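Side-chain contacts in tryptophan synthase alpha chain (Campylobacter jejuni, PDB 3THA), which probably cleaves indoleglycerol phosphate to indole and glyceraldehyde 3-phosphate, the alpha-subunit half of the last step in tryptophan biosynthesis: residues G178-S181 with V182-I186; F206-N210 with N211-K215. One frame throughout, in Å; residues are numbered along the deposited sequence.

Contact 1. Residues G178-S181 with V182-I186; sequences GTKS and VEEAI
The carbonyl of Lys180 takes the amide of Glu184, N to O 3.2 Å, in an i to i+4 bond that opens helix 180-195, with an N-H...O angle of 148°. Glu183 N also comes close to Lys180 O, but its direction is too poor for a bond. One residue on, the carbonyl O of Ser181 lies 3.5 Å from CB of Glu184. Thr179 holds the N-cap position without a capping bond from its side chain; its carbonyl O lies 3.8 Å from CB of Val182.

Two glutamates leave this turn in different directions. In Glu183, CG lies opposite the carbonyl carbon (chi1 -81°) and the chain bends again at chi2, which folds it back along the turn toward the preceding loop. Its CB rests 3.4 Å from Lys180 O, and its carboxylate OE2 accepts a hydrogen bond from the amide N of Ile176, tying the loop to the helix start. Glu184 instead runs out extended. Its OE2 stops 4.4 Å from NZ of Lys180, too far for a salt bridge, though the opposite charges probably attract weakly; Arg216 forms a long, weak ion pair with the same OE2 but also lies close to Lys180, a like charge.

The turn lies at the protein surface, where the loop after strand 168-171 enters helix 180-195, within the beta-alpha-beta unit that continues to strand 202-205 of the TIM barrel.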
loop_
_atom_site.group_PDB
_atom_site.type_symbol
_atom_site.label_atom_id
_atom_site.label_comp_id
_atom_site.label_asym_id
_atom_site.label_seq_id
_atom_site.Cartn_x
_atom_site.Cartn_y
_atom_site.Cartn_z
ATOM N N GLY B 178 4.344 -2.768 21.283
ATOM C CA GLY B 178 4.121 -1.328 21.160
ATOM C C GLY B 178 5.027 -0.490 22.061
ATOM O O GLY B 178 5.235 0.705 21.789
ATOM N N THR B 179 5.548 -1.111 23.135
ATOM C CA THR B 179 6.545 -0.511 24.062
ATOM C C THR B 179 8.011 -0.680 23.551
ATOM O O THR B 179 8.439 -1.799 23.234
ATOM C CB THR B 179 6.385 -1.078 25.501
ATOM O OG1 THR B 179 6.276 -2.510 25.449
ATOM C CG2 THR B 179 5.135 -0.489 26.206
ATOM N N LYS B 180 8.769 0.426 23.523
ATOM C CA LYS B 180 9.917 0.628 22.591
ATOM C C LYS B 180 11.191 -0.247 22.703
ATOM O O LYS B 180 11.401 -1.137 21.853
ATOM C CB LYS B 180 10.295 2.135 22.514
ATOM C CG LYS B 180 11.331 2.538 21.435
ATOM C CD LYS B 180 10.821 2.310 19.996
ATOM C CE LYS B 180 11.535 1.142 19.272
ATOM N NZ LYS B 180 12.905 1.512 18.767
ATOM N N SER B 181 12.049 0.036 23.693
ATOM C CA SER B 181 13.400 -0.560 23.754
ATOM C C SER B 181 13.397 -2.107 23.903
ATOM O O SER B 181 14.444 -2.766 23.809
ATOM C CB SER B 181 14.243 0.117 24.839
ATOM O OG SER B 181 13.673 -0.098 26.119
ATOM N N VAL B 182 12.211 -2.677 24.113
ATOM C CA VAL B 182 12.021 -4.124 24.068
ATOM C C VAL B 182 12.057 -4.591 22.622
ATOM O O VAL B 182 12.941 -5.360 22.229
ATOM C CB VAL B 182 10.666 -4.529 24.651
ATOM C CG1 VAL B 182 10.333 -5.978 24.282
ATOM C CG2 VAL B 182 10.630 -4.307 26.163
ATOM N N GLU B 183 11.066 -4.120 21.854
ATOM C CA GLU B 183 10.994 -4.262 20.379
ATOM C C GLU B 183 12.366 -4.071 19.679
ATOM O O GLU B 183 12.624 -4.698 18.654
ATOM C CB GLU B 183 9.893 -3.344 19.782
ATOM C CG GLU B 183 8.432 -3.897 19.862
ATOM C CD GLU B 183 7.953 -4.653 18.590
ATOM O OE1 GLU B 183 8.784 -5.069 17.739
ATOM O OE2 GLU B 183 6.722 -4.827 18.437
ATOM N N GLU B 184 13.255 -3.256 20.253
ATOM C CA GLU B 184 14.643 -3.231 19.793
ATOM C C GLU B 184 15.335 -4.595 19.957
ATOM O O GLU B 184 15.641 -5.238 18.965
ATOM C CB GLU B 184 15.423 -2.142 20.493
ATOM C CG GLU B 184 16.809 -1.961 19.940
ATOM C CD GLU B 184 17.464 -0.684 20.443
ATOM O OE1 GLU B 184 18.507 -0.788 21.124
ATOM O OE2 GLU B 184 16.937 0.423 20.168
ATOM N N ALA B 185 15.551 -5.050 21.198
ATOM C CA ALA B 185 16.137 -6.396 21.469
ATOM C C ALA B 185 15.484 -7.588 20.725
ATOM O O ALA B 185 16.167 -8.525 20.293
ATOM C CB ALA B 185 16.198 -6.669 22.979
ATOM N N ILE B 186 14.168 -7.547 20.564
ATOM C CA ILE B 186 13.485 -8.537 19.751
ATOM C C ILE B 186 14.092 -8.627 18.352
ATOM O O ILE B 186 14.303 -9.736 17.822
ATOM C CB ILE B 186 12.006 -8.215 19.629
ATOM C CG1 ILE B 186 11.385 -8.152 21.025
ATOM C CG2 ILE B 186 11.321 -9.241 18.750
ATOM C CD1 ILE B 186 9.903 -7.880 21.056
#

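Contact 2. Residues F206-N210 with N211-K215; sequences FGIQN and NQDVK
Asp213 and Gln209 meet through the carboxylate OD2 of the aspartate, which accepts the backbone N-H of Gln209 at 3.1 Å between OD2 and N. The oxygen uses its anti lone pair, the one turned away from OD1, and the N-H...O angle is 145°. A second link runs the other way across the turn: Asn210 offers its side-chain OD1 to the amide N of Asp213, a capping bond at the helix start. The modelled separation is very short, so its exact length is doubtful. If this short cap is taken as real, side chain and backbone are joined in both directions between the loop and the first turn of the helix.

Beside them, CG2 of Ile208 meets CG1 of Val214 at 3.7 Å, the two side chains crossing at about a right angle. The touching branch of Ile208 stands opposite its own backbone N, while its CG1 lies beside that N and opposite the carbonyl carbon (chi1 -43°).

Farther out, OD1 of Asp213 forms a salt bridge with Arg216 while OD2 takes Gln209 N, so both carboxylate oxygens have partners. Asn211 is anchored through ND2 to the carbonyl of Ile249. Ile208 and Val214 both pack on Val224 of strand 223-226, so the loop after strand 202-205 and the start of the short helix 212-217 lie against the next barrel strand.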
loop_
_atom_site.group_PDB
_atom_site.type_symbol
_atom_site.label_atom_id
_atom_site.label_comp_id
_atom_site.label_asym_id
_atom_site.label_seq_id
_atom_site.Cartn_x
_atom_site.Cartn_y
_atom_site.Cartn_z
ATOM N N PHE B 206 10.908 0.364 7.796
ATOM C CA PHE B 206 9.550 0.615 8.377
ATOM C C PHE B 206 9.577 1.321 9.747
ATOM O O PHE B 206 10.005 0.745 10.746
ATOM C CB PHE B 206 8.591 -0.620 8.418
ATOM C CG PHE B 206 7.169 -0.259 8.853
ATOM C CD1 PHE B 206 6.183 -0.016 7.906
ATOM C CD2 PHE B 206 6.851 -0.098 10.211
ATOM C CE1 PHE B 206 4.904 0.371 8.299
ATOM C CE2 PHE B 206 5.566 0.280 10.620
ATOM C CZ PHE B 206 4.587 0.522 9.663
ATOM N N GLY B 207 9.121 2.578 9.769
ATOM C CA GLY B 207 8.970 3.320 11.022
ATOM C C GLY B 207 10.057 4.346 11.266
ATOM O O GLY B 207 9.842 5.340 11.967
ATOM N N ILE B 208 11.226 4.107 10.682
ATOM C CA ILE B 208 12.375 4.966 10.901
ATOM C C ILE B 208 12.005 6.381 10.444
ATOM O O ILE B 208 11.473 6.567 9.334
ATOM C CB ILE B 208 13.651 4.392 10.212
ATOM C CG1 ILE B 208 13.724 2.872 10.467
ATOM C CG2 ILE B 208 14.912 5.134 10.682
ATOM C CD1 ILE B 208 15.038 2.227 10.174
ATOM N N GLN B 209 12.278 7.360 11.316
ATOM C CA GLN B 209 11.782 8.735 11.147
ATOM C C GLN B 209 12.783 9.844 11.464
ATOM O O GLN B 209 12.966 10.775 10.678
ATOM C CB GLN B 209 10.533 8.954 12.013
ATOM C CG GLN B 209 9.228 8.510 11.356
ATOM C CD GLN B 209 8.010 9.024 12.098
ATOM O OE1 GLN B 209 7.387 8.283 12.871
ATOM N NE2 GLN B 209 7.670 10.311 11.886
ATOM N N ASN B 210 13.386 9.749 12.641
ATOM C CA ASN B 210 14.352 10.711 13.138
ATOM C C ASN B 210 15.773 10.206 12.822
ATOM O O ASN B 210 15.907 9.193 12.142
ATOM C CB ASN B 210 14.079 10.883 14.645
ATOM C CG ASN B 210 15.352 11.006 15.488
ATOM O OD1 ASN B 210 16.046 10.015 15.721
ATOM N ND2 ASN B 210 15.639 12.223 15.977
ATOM N N ASN B 211 16.804 10.894 13.331
ATOM C CA ASN B 211 18.213 10.510 13.158
ATOM C C ASN B 211 18.824 9.635 14.249
ATOM O O ASN B 211 19.523 8.685 13.938
ATOM C CB ASN B 211 19.110 11.745 12.961
ATOM C CG ASN B 211 20.595 11.397 12.993
ATOM O OD1 ASN B 211 21.281 11.662 13.975
ATOM N ND2 ASN B 211 21.084 10.765 11.932
ATOM N N GLN B 212 18.629 9.981 15.524
ATOM C CA GLN B 212 19.113 9.123 16.633
ATOM C C GLN B 212 18.317 7.786 16.568
ATOM O O GLN B 212 18.738 6.771 17.115
ATOM C CB GLN B 212 19.028 9.796 18.046
ATOM C CG GLN B 212 19.044 11.376 18.164
ATOM C CD GLN B 212 20.444 12.060 18.238
ATOM O OE1 GLN B 212 21.348 11.741 17.455
ATOM N NE2 GLN B 212 20.596 13.043 19.161
ATOM N N ASP B 213 17.181 7.851 15.859
ATOM C CA ASP B 213 16.267 6.763 15.491
ATOM C C ASP B 213 16.972 5.905 14.434
ATOM O O ASP B 213 16.630 4.759 14.245
ATOM C CB ASP B 213 15.027 7.402 14.834
ATOM C CG ASP B 213 13.694 6.718 15.172
ATOM O OD1 ASP B 213 13.444 6.290 16.310
ATOM O OD2 ASP B 213 12.834 6.688 14.273
ATOM N N VAL B 214 17.928 6.480 13.708
ATOM C CA VAL B 214 18.676 5.674 12.756
ATOM C C VAL B 214 19.999 5.244 13.343
ATOM O O VAL B 214 20.502 4.184 12.993
ATOM C CB VAL B 214 18.839 6.315 11.332
ATOM C CG1 VAL B 214 17.816 7.380 11.100
ATOM C CG2 VAL B 214 20.249 6.813 11.080
ATOM N N LYS B 215 20.546 6.040 14.258
ATOM C CA LYS B 215 21.807 5.662 14.882
ATOM C C LYS B 215 21.615 4.446 15.804
ATOM O O LYS B 215 22.590 3.778 16.172
ATOM C CB LYS B 215 22.482 6.846 15.583
ATOM C CG LYS B 215 23.460 7.620 14.683
ATOM C CD LYS B 215 24.077 8.829 15.400
ATOM C CE LYS B 215 25.272 9.374 14.598
ATOM N NZ LYS B 215 25.434 10.870 14.611
#

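In the fold
Both contacts mark places where a loop following a barrel strand turns into a helix, after strand 168-171 in contact 1 and after strand 202-205 in contact 2. Their centres are 14 Å apart and they do not touch, but Arg216 reaches toward acids of both. Contact 1 is a surface turn held by main-chain bonding and by the buried Glu183, bonded to Ile176 N, with looser charges outside. Contact 2 is partly buried: side chains bond to main chain there, and an apolar pair faces the barrel wall. It also lies nearer the predicted active site, the side chain of Ile208 being about 10 Å from that of Glu46, a predicted proton acceptor, whereas contact 1 lies away from it.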